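Local coordinates for IroE protein (Escherichia coli, PDB 2GZS), which hydrolyses the trilactone siderophore enterobactin and its C-glucosylated salmochelin forms, usually cutting the ring once to give linear trimers, at residues A[65-68]-A[69-73]; A[138-141]-A[142-145]; A[187-191]-A[192-196]; A[223-226]-A[227-231]. All blocks are in the same frame, centred on the assembly; numbering follows the deposited sequence.

Interaction 1 of 4, residues A[65-68]-A[69-73]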
# COMPACT_ATOMS: atom_id res chain seq x y z
N GLN A 65 -7.09 10.46 15.59
CA GLN A 65 -5.94 9.82 16.21
C GLN A 65 -4.61 10.07 15.48
O GLN A 65 -3.54 10.24 15.97
CB GLN A 65 -6.22 8.30 16.34
CG GLN A 65 -5.15 7.54 17.11
CD GLN A 65 -5.09 7.98 18.60
OE1 GLN A 65 -6.17 8.17 19.16
NE2 GLN A 65 -3.89 8.12 19.13
N LEU A 66 -4.71 10.03 14.11
CA LEU A 66 -3.54 10.41 13.33
C LEU A 66 -2.99 11.79 13.64
O LEU A 66 -1.80 12.04 13.63
CB LEU A 66 -3.87 10.36 11.82
CG LEU A 66 -4.22 8.95 11.28
CD1 LEU A 66 -4.57 9.09 9.79
CD2 LEU A 66 -3.12 7.93 11.43
N SER A 67 -4.01 12.64 13.92
CA SER A 67 -3.61 14.04 14.20
C SER A 67 -3.02 14.19 15.59
O SER A 67 -2.55 15.26 15.98
CB SER A 67 -4.88 14.87 14.02
OG SER A 67 -5.42 14.83 12.73
N GLU A 68 -3.00 13.14 16.43
CA GLU A 68 -2.35 13.24 17.74
C GLU A 68 -0.86 13.20 17.62
O GLU A 68 -0.09 13.61 18.48
CB GLU A 68 -2.78 12.08 18.68
CG GLU A 68 -4.24 12.09 19.14
CD GLU A 68 -4.66 13.24 20.03
OE1 GLU A 68 -3.89 13.58 20.96
OE2 GLU A 68 -5.74 13.82 19.82
N LYS A 69 -0.35 12.60 16.54
CA LYS A 69 1.06 12.46 16.28
C LYS A 69 1.39 13.28 15.05
O LYS A 69 1.04 14.48 15.06
CB LYS A 69 1.43 10.96 16.17
CG LYS A 69 1.39 10.38 17.59
CD LYS A 69 0.84 8.97 17.66
CE LYS A 69 1.17 8.26 18.97
NZ LYS A 69 0.03 7.86 19.85
N THR A 70 2.00 12.75 14.02
CA THR A 70 2.29 13.48 12.79
C THR A 70 1.36 13.02 11.67
O THR A 70 1.71 12.05 11.00
CB THR A 70 3.75 13.22 12.40
OG1 THR A 70 4.58 13.65 13.50
CG2 THR A 70 4.19 14.08 11.22
N PRO A 71 0.20 13.58 11.46
CA PRO A 71 -0.78 13.02 10.50
C PRO A 71 -0.16 13.04 9.12
O PRO A 71 0.48 13.97 8.64
CB PRO A 71 -2.04 13.89 10.62
CG PRO A 71 -1.51 15.19 11.15
CD PRO A 71 -0.38 14.80 12.10
N PRO A 72 -0.36 11.91 8.40
CA PRO A 72 0.18 11.84 7.04
C PRO A 72 -0.77 12.38 5.97
O PRO A 72 -1.98 12.34 6.17
CB PRO A 72 0.34 10.29 6.85
CG PRO A 72 -0.84 9.77 7.62
CD PRO A 72 -0.97 10.63 8.85
N VAL A 73 -0.17 12.75 4.84
CA VAL A 73 -0.97 12.79 3.61
C VAL A 73 -1.39 11.36 3.20
O VAL A 73 -0.53 10.46 3.29
CB VAL A 73 -0.22 13.49 2.49
CG1 VAL A 73 -0.89 13.49 1.13
CG2 VAL A 73 0.01 14.99 2.91
O HOH W 1 -1.52 7.07 17.72
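Leu66 and Lys69 are the ends of a type I beta turn, closed by a hydrogen bond from Lys69 N to Leu66 O of 3.3 Å. Pro71 N comes within 3.3 Å of the same Leu66 O but has no hydrogen to share, and on its ring Pro71 CB and CD each lie 3.5 Å from that oxygen. Pro71 sets CB against Leu66 CB and its CG against the backbone of Ser67, the CG lying 3.9 Å from Ser67 CA. Leu66 reaches on to Pro72, the two side chains crossing at about a right angle, with Leu66 CD1 4.0 Å from Pro72 CD. Ser67 OG hydrogen-bonds to Leu63 O in the preceding helical turn. On the solvent side Gln65 and Lys69 run alongside each other and point the same way. Gln65 has CG anti to the backbone N (chi1 -174°) and a bend at chi2, which carries its amide round to the lysine. One water takes a hydrogen from both, 3.0 Å from Gln65 NE2 and 2.8 Å from Lys69 NZ, so two donors that could not bond to each other are joined through an acceptor. Leu66 also packs on Leu259 and Leu260 of helix 247-262. This is a helix-to-strand connection of an alpha/beta-hydrolase fold, in which a tight turn and a Pro-Pro pair lead from helix 60-66 into strand 73-79 of the central sheet.

Interaction 2 of 4, residues A[138-141]-A[142-145]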
# COMPACT_ATOMS: atom_id res chain seq x y z
N ILE A 138 6.25 17.46 1.44
CA ILE A 138 6.25 16.01 1.73
C ILE A 138 7.62 15.59 2.22
O ILE A 138 8.62 16.00 1.61
CB ILE A 138 5.91 15.25 0.44
CG1 ILE A 138 4.51 15.55 -0.08
CG2 ILE A 138 6.12 13.74 0.73
CD1 ILE A 138 3.43 15.27 0.94
N ASP A 139 7.65 14.83 3.30
CA ASP A 139 8.89 14.25 3.78
C ASP A 139 9.20 12.99 2.97
O ASP A 139 8.57 11.94 3.25
CB ASP A 139 8.83 13.88 5.24
CG ASP A 139 10.18 13.45 5.77
OD1 ASP A 139 11.09 13.12 4.99
OD2 ASP A 139 10.36 13.47 7.00
N ARG A 140 10.10 13.16 2.04
CA ARG A 140 10.24 12.04 1.09
C ARG A 140 10.80 10.81 1.76
O ARG A 140 10.57 9.67 1.34
CB ARG A 140 11.04 12.44 -0.16
CG ARG A 140 10.21 13.33 -1.07
CD ARG A 140 11.10 13.98 -2.12
NE ARG A 140 10.33 14.71 -3.13
CZ ARG A 140 10.91 15.27 -4.20
NH1 ARG A 140 12.23 15.19 -4.34
NH2 ARG A 140 10.17 15.91 -5.10
N GLN A 141 11.52 10.98 2.86
CA GLN A 141 12.05 9.79 3.55
C GLN A 141 10.94 9.02 4.23
O GLN A 141 11.22 7.94 4.75
CB GLN A 141 13.12 10.28 4.53
CG GLN A 141 14.28 11.01 3.83
CD GLN A 141 15.45 11.11 4.81
OE1 GLN A 141 15.67 12.14 5.46
NE2 GLN A 141 16.15 9.99 4.91
N ARG A 142 9.73 9.53 4.29
CA ARG A 142 8.59 8.99 5.00
C ARG A 142 7.48 8.71 3.98
O ARG A 142 6.32 8.86 4.32
CB ARG A 142 8.06 9.96 6.06
CG ARG A 142 9.08 10.24 7.19
CD ARG A 142 8.90 9.23 8.30
NE ARG A 142 7.97 9.55 9.36
CZ ARG A 142 7.65 10.61 10.07
NH1 ARG A 142 8.23 11.80 9.92
NH2 ARG A 142 6.69 10.51 11.01
N ARG A 143 7.85 8.34 2.77
CA ARG A 143 6.87 7.91 1.75
C ARG A 143 6.62 6.42 1.86
O ARG A 143 7.57 5.65 1.78
CB ARG A 143 7.40 8.28 0.37
CG ARG A 143 6.36 8.02 -0.72
CD ARG A 143 6.96 8.41 -2.03
NE ARG A 143 7.08 9.85 -2.39
CZ ARG A 143 8.21 10.34 -2.90
NH1 ARG A 143 9.32 9.64 -3.18
NH2 ARG A 143 8.32 11.61 -3.23
N GLY A 144 5.34 6.07 2.05
CA GLY A 144 5.04 4.61 2.22
C GLY A 144 3.97 4.21 1.22
O GLY A 144 3.30 4.95 0.55
N LEU A 145 3.89 2.84 1.10
CA LEU A 145 2.97 2.16 0.17
C LEU A 145 2.26 1.05 0.95
O LEU A 145 2.98 0.30 1.63
CB LEU A 145 3.80 1.59 -1.00
CG LEU A 145 2.91 0.76 -2.01
CD1 LEU A 145 1.98 1.67 -2.78
CD2 LEU A 145 3.88 0.06 -2.95
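The Arg143 guanidinium has Arg140 CB over one face, and its NH2 comes within 3.3 Å of Arg140 CG, so the aliphatic part of one arginine is laid against the charged end of the other. The side chains run alongside, pointing the same way, with their guanidinium planes 48° apart; two like charges are close, Arg140 NE to Arg143 NH2 being 3.7 Å. Glu133, in a salt bridge with Arg143 NH2, probably offsets that. The Arg142 guanidinium is approached at its edge by Asp139 OD2, in a long salt bridge of 4.0 Å to NH1, the carboxylate standing almost perpendicular to it at 87°. Chi1 (-64°) sets Arg142 CG 3.5 Å from Asp139 OD2; bends at chi2 and chi3 bring the guanidinium edge round. Asp139 OD1 accepts from Gln141 N at 3.0 Å, an Asx turn, while Arg142 N bonds to Asp139 O at 2.9 Å and Arg143 N only weakly to Arg140 O. Two overlapping type I turns result. They carry the chain round the corner from strand 138-139 into strand 143-148, beside strand 43-48, where Arg142 lies on Pro44 and Arg143 on Ile45 and Tyr47; Arg143 makes a cation-pi contact with Tyr164, beyond helix 150-161.

Interaction 3 of 4, residues A[187-191]-A[192-196]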
# COMPACT_ATOMS: atom_id res chain seq x y z
N THR A 187 13.84 -12.83 -0.19
CA THR A 187 14.94 -13.21 0.67
C THR A 187 16.22 -13.46 -0.17
O THR A 187 17.23 -13.68 0.48
CB THR A 187 14.62 -14.47 1.51
OG1 THR A 187 14.27 -15.58 0.67
CG2 THR A 187 13.38 -14.24 2.38
N ALA A 188 16.15 -13.37 -1.48
CA ALA A 188 17.32 -13.57 -2.33
C ALA A 188 18.12 -12.28 -2.57
O ALA A 188 19.13 -12.34 -3.27
CB ALA A 188 16.93 -14.14 -3.68
N VAL A 189 17.59 -11.15 -2.04
CA VAL A 189 18.24 -9.89 -2.39
C VAL A 189 19.65 -9.81 -1.89
O VAL A 189 20.09 -10.47 -0.95
CB VAL A 189 17.49 -8.69 -1.75
CG1 VAL A 189 16.10 -8.54 -2.32
CG2 VAL A 189 17.47 -8.88 -0.26
N GLU A 190 20.46 -8.95 -2.54
CA GLU A 190 21.85 -8.84 -2.07
C GLU A 190 21.99 -8.12 -0.74
O GLU A 190 21.12 -7.26 -0.47
CB GLU A 190 22.64 -8.03 -3.12
CG GLU A 190 22.71 -8.68 -4.48
CD GLU A 190 21.49 -8.33 -5.32
OE1 GLU A 190 20.49 -7.78 -4.80
OE2 GLU A 190 21.55 -8.63 -6.54
N PRO A 191 22.96 -8.44 0.08
CA PRO A 191 23.19 -7.75 1.35
C PRO A 191 23.24 -6.25 1.16
O PRO A 191 23.90 -5.81 0.20
CB PRO A 191 24.55 -8.26 1.86
CG PRO A 191 24.46 -9.70 1.35
CD PRO A 191 23.96 -9.56 -0.06
N LEU A 192 22.59 -5.52 2.04
CA LEU A 192 22.71 -4.08 2.24
C LEU A 192 21.99 -3.27 1.17
O LEU A 192 21.67 -2.12 1.45
CB LEU A 192 24.20 -3.66 2.30
CG LEU A 192 24.97 -4.36 3.42
CD1 LEU A 192 26.29 -3.59 3.64
CD2 LEU A 192 24.20 -4.51 4.72
N GLN A 193 21.70 -3.78 -0.00
CA GLN A 193 21.15 -2.88 -1.04
C GLN A 193 19.73 -2.48 -0.71
O GLN A 193 19.19 -1.49 -1.22
CB GLN A 193 21.20 -3.64 -2.37
CG GLN A 193 20.53 -3.00 -3.57
CD GLN A 193 21.36 -1.77 -4.03
OE1 GLN A 193 21.82 -0.94 -3.26
NE2 GLN A 193 21.52 -1.74 -5.34
N PHE A 194 19.01 -3.23 0.15
CA PHE A 194 17.64 -2.89 0.47
C PHE A 194 17.52 -2.26 1.83
O PHE A 194 16.42 -2.17 2.42
CB PHE A 194 16.77 -4.20 0.37
CG PHE A 194 16.62 -4.60 -1.09
CD1 PHE A 194 15.44 -4.41 -1.79
CD2 PHE A 194 17.70 -5.15 -1.78
CE1 PHE A 194 15.31 -4.72 -3.12
CE2 PHE A 194 17.63 -5.45 -3.12
CZ PHE A 194 16.44 -5.24 -3.81
N CYS A 195 18.68 -1.82 2.38
CA CYS A 195 18.67 -1.23 3.72
C CYS A 195 17.84 0.04 3.86
O CYS A 195 17.43 0.36 4.98
CB CYS A 195 20.10 -0.97 4.20
SG CYS A 195 21.05 0.23 3.23
N THR A 196 17.58 0.79 2.81
CA THR A 196 16.74 1.98 3.00
C THR A 196 15.26 1.74 2.76
O THR A 196 14.45 2.66 2.64
CB THR A 196 17.20 3.04 1.98
OG1 THR A 196 17.08 2.53 0.64
CG2 THR A 196 18.68 3.33 2.15
O HOH W 2 19.58 -5.84 1.46
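Val189 sits against the ring of Phe194, and this is the heart of the contact. Its CG1 lies over one face, 3.6 Å from the ring centroid and 16° off the normal, a CH-pi contact; its CB comes to 3.5 Å from Phe194 CE2, nearer the rim. The first torsion of Val189 (chi1 -66°) sets CG1 beside its own backbone N, the branch that lies over the ring face. Glu190 approaches the same ring from the edge: its OE1 is 4.1 Å from Phe194 CE2, and the carboxylate is nearly coplanar with the ring, 6° apart. The chain between these residues is a bend round a water, which gives a hydrogen to Glu190 O at 2.8 Å and accepts one from Phe194 N at 3.0 Å. Leu192 then opens a type I turn to Cys195, in which Cys195 N bonds to Leu192 O. Further out, Lys233 NZ donates to the carbonyls of Thr187 and Val189, and Leu192 shares a backbone bond with Lys233. Trp159 of helix 150-161 touches Val189 and also meets the Phe194 ring. The contact is thus apolar over the ring face and bridged by a water in the backbone, the solvent molecule completing the bend between helix 179-187 and strand 198-203; the carboxylate oxygen at the edge may gain a little from the weakly positive ring hydrogens, but that contact is long.

Interaction 4 of 4, residues A[223-226]-A[227-231]; sequences IHTT and LTILK
Thr226 and Leu230 lie alongside each other and point the same way, and the pairs Ile223-Leu227 and Thr225-Ile229 repeat the arrangement, each four residues apart. In the first pair Thr226 CG2 meets Leu230 CD1 at 3.8 Å; in the third, Thr225 CG2 meets Ile229 CD1 at 3.9 Å; Ile223 CG2 is 4.2 Å from Leu227 CG. In Thr225 and Thr226 the methyl stands opposite the backbone N and the hydroxyl beside it (chi1 -67° and -70°), which turns the methyl along the helix toward the residue four on and the hydroxyl back. The OG1 of Thr226 accordingly bonds to the carbonyl of Lys222, one turn earlier. Thr228 does the same across the two segments: its OG1 donates to His224 O at 2.9 Å, while its own N donates to that oxygen at 3.0 Å. The two donors reach His224 O from opposite faces of the carbonyl plane, so this one acceptor is gripped twice. The other backbone bonds are straight, Leu227 N to Ile223 O at 2.8 Å with an angle of 172°. Thr226 packs on Leu183 and Thr187 of helix 179-187, and Leu227 and Leu230 reach Ala237 of strand 237-241. The pattern is that of a regular alpha helix with threonines bonded back to the i-4 carbonyl; here helix 219-232 packs on the alpha/beta-hydrolase sheet beside its outermost strand 237-241 and strand 198-203.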
# COMPACT_ATOMS: atom_id res chain seq x y z
N ILE A 223 7.38 -16.49 7.62
CA ILE A 223 7.70 -15.09 7.94
C ILE A 223 8.85 -15.00 8.88
O ILE A 223 9.73 -14.13 8.74
CB ILE A 223 6.45 -14.43 8.57
CG1 ILE A 223 5.29 -14.32 7.59
CG2 ILE A 223 6.84 -13.07 9.14
CD1 ILE A 223 4.00 -13.89 8.28
N HIS A 224 8.95 -15.90 9.87
CA HIS A 224 10.10 -15.74 10.76
C HIS A 224 11.39 -15.98 10.02
O HIS A 224 12.37 -15.25 10.27
CB HIS A 224 9.98 -16.63 12.02
CG HIS A 224 8.86 -16.05 12.86
ND1 HIS A 224 8.83 -14.72 13.22
CD2 HIS A 224 7.72 -16.57 13.37
CE1 HIS A 224 7.75 -14.45 13.93
NE2 HIS A 224 7.07 -15.57 14.04
N THR A 225 11.42 -16.97 9.11
CA THR A 225 12.68 -17.12 8.39
C THR A 225 12.96 -15.88 7.54
O THR A 225 14.11 -15.43 7.45
CB THR A 225 12.59 -18.32 7.44
OG1 THR A 225 12.50 -19.49 8.27
CG2 THR A 225 13.80 -18.46 6.52
N THR A 226 11.88 -15.37 6.93
CA THR A 226 12.01 -14.21 6.06
C THR A 226 12.63 -13.06 6.85
O THR A 226 13.61 -12.46 6.39
CB THR A 226 10.67 -13.78 5.47
OG1 THR A 226 10.25 -14.77 4.51
CG2 THR A 226 10.81 -12.47 4.68
N LEU A 227 12.10 -12.78 8.02
CA LEU A 227 12.68 -11.71 8.84
C LEU A 227 14.13 -11.95 9.21
O LEU A 227 14.97 -11.02 9.23
CB LEU A 227 11.85 -11.51 10.11
CG LEU A 227 10.40 -11.07 10.09
CD1 LEU A 227 9.97 -10.71 11.54
CD2 LEU A 227 10.09 -9.90 9.20
N THR A 228 14.46 -13.21 9.54
CA THR A 228 15.80 -13.58 9.91
C THR A 228 16.77 -13.33 8.77
O THR A 228 17.82 -12.68 9.00
CB THR A 228 15.85 -15.08 10.27
OG1 THR A 228 15.00 -15.33 11.39
CG2 THR A 228 17.26 -15.51 10.66
N ILE A 229 16.45 -13.82 7.58
CA ILE A 229 17.33 -13.59 6.43
C ILE A 229 17.41 -12.09 6.11
O ILE A 229 18.52 -11.59 5.85
CB ILE A 229 16.89 -14.42 5.21
CG1 ILE A 229 17.03 -15.92 5.54
CG2 ILE A 229 17.71 -14.14 3.97
CD1 ILE A 229 16.58 -16.81 4.37
N LEU A 230 16.27 -11.39 6.11
CA LEU A 230 16.36 -9.97 5.73
C LEU A 230 17.18 -9.19 6.72
O LEU A 230 18.01 -8.33 6.35
CB LEU A 230 14.95 -9.40 5.61
CG LEU A 230 14.16 -9.90 4.38
CD1 LEU A 230 12.79 -9.26 4.33
CD2 LEU A 230 14.96 -9.63 3.10
N LYS A 231 17.05 -9.47 8.00
CA LYS A 231 17.89 -8.79 9.00
C LYS A 231 19.36 -9.02 8.76
O LYS A 231 20.16 -8.08 8.85
CB LYS A 231 17.52 -9.40 10.37
CG LYS A 231 16.51 -8.53 11.10
CD LYS A 231 15.12 -8.54 10.50
CE LYS A 231 14.23 -9.40 11.38
NZ LYS A 231 13.34 -8.61 12.28

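Overall arrangement
From the N terminus the four contacts come in series, none nested or crossing. Interaction 1 closes the turn between helix 60-66 and strand 73-79. Interaction 2 turns the corner into strand 143-148, and its Ile138 and Arg142 touch Val73 and Thr70 of interaction 1. Interaction 3 shapes the loop between helix 179-187 and strand 198-203, and interaction 4 lies within helix 219-232, which leads to strand 237-241. These last two touch, Thr187 and Val189 packing on Thr226, Ile229 and Leu230, whereas interactions 1 and 4 are about 22 Å apart at their nearest atoms. Interactions 1 and 2 gather round strands 73-79 and 143-148; 3 and 4 join the loop before strand 198-203 to the helix before strand 237-241.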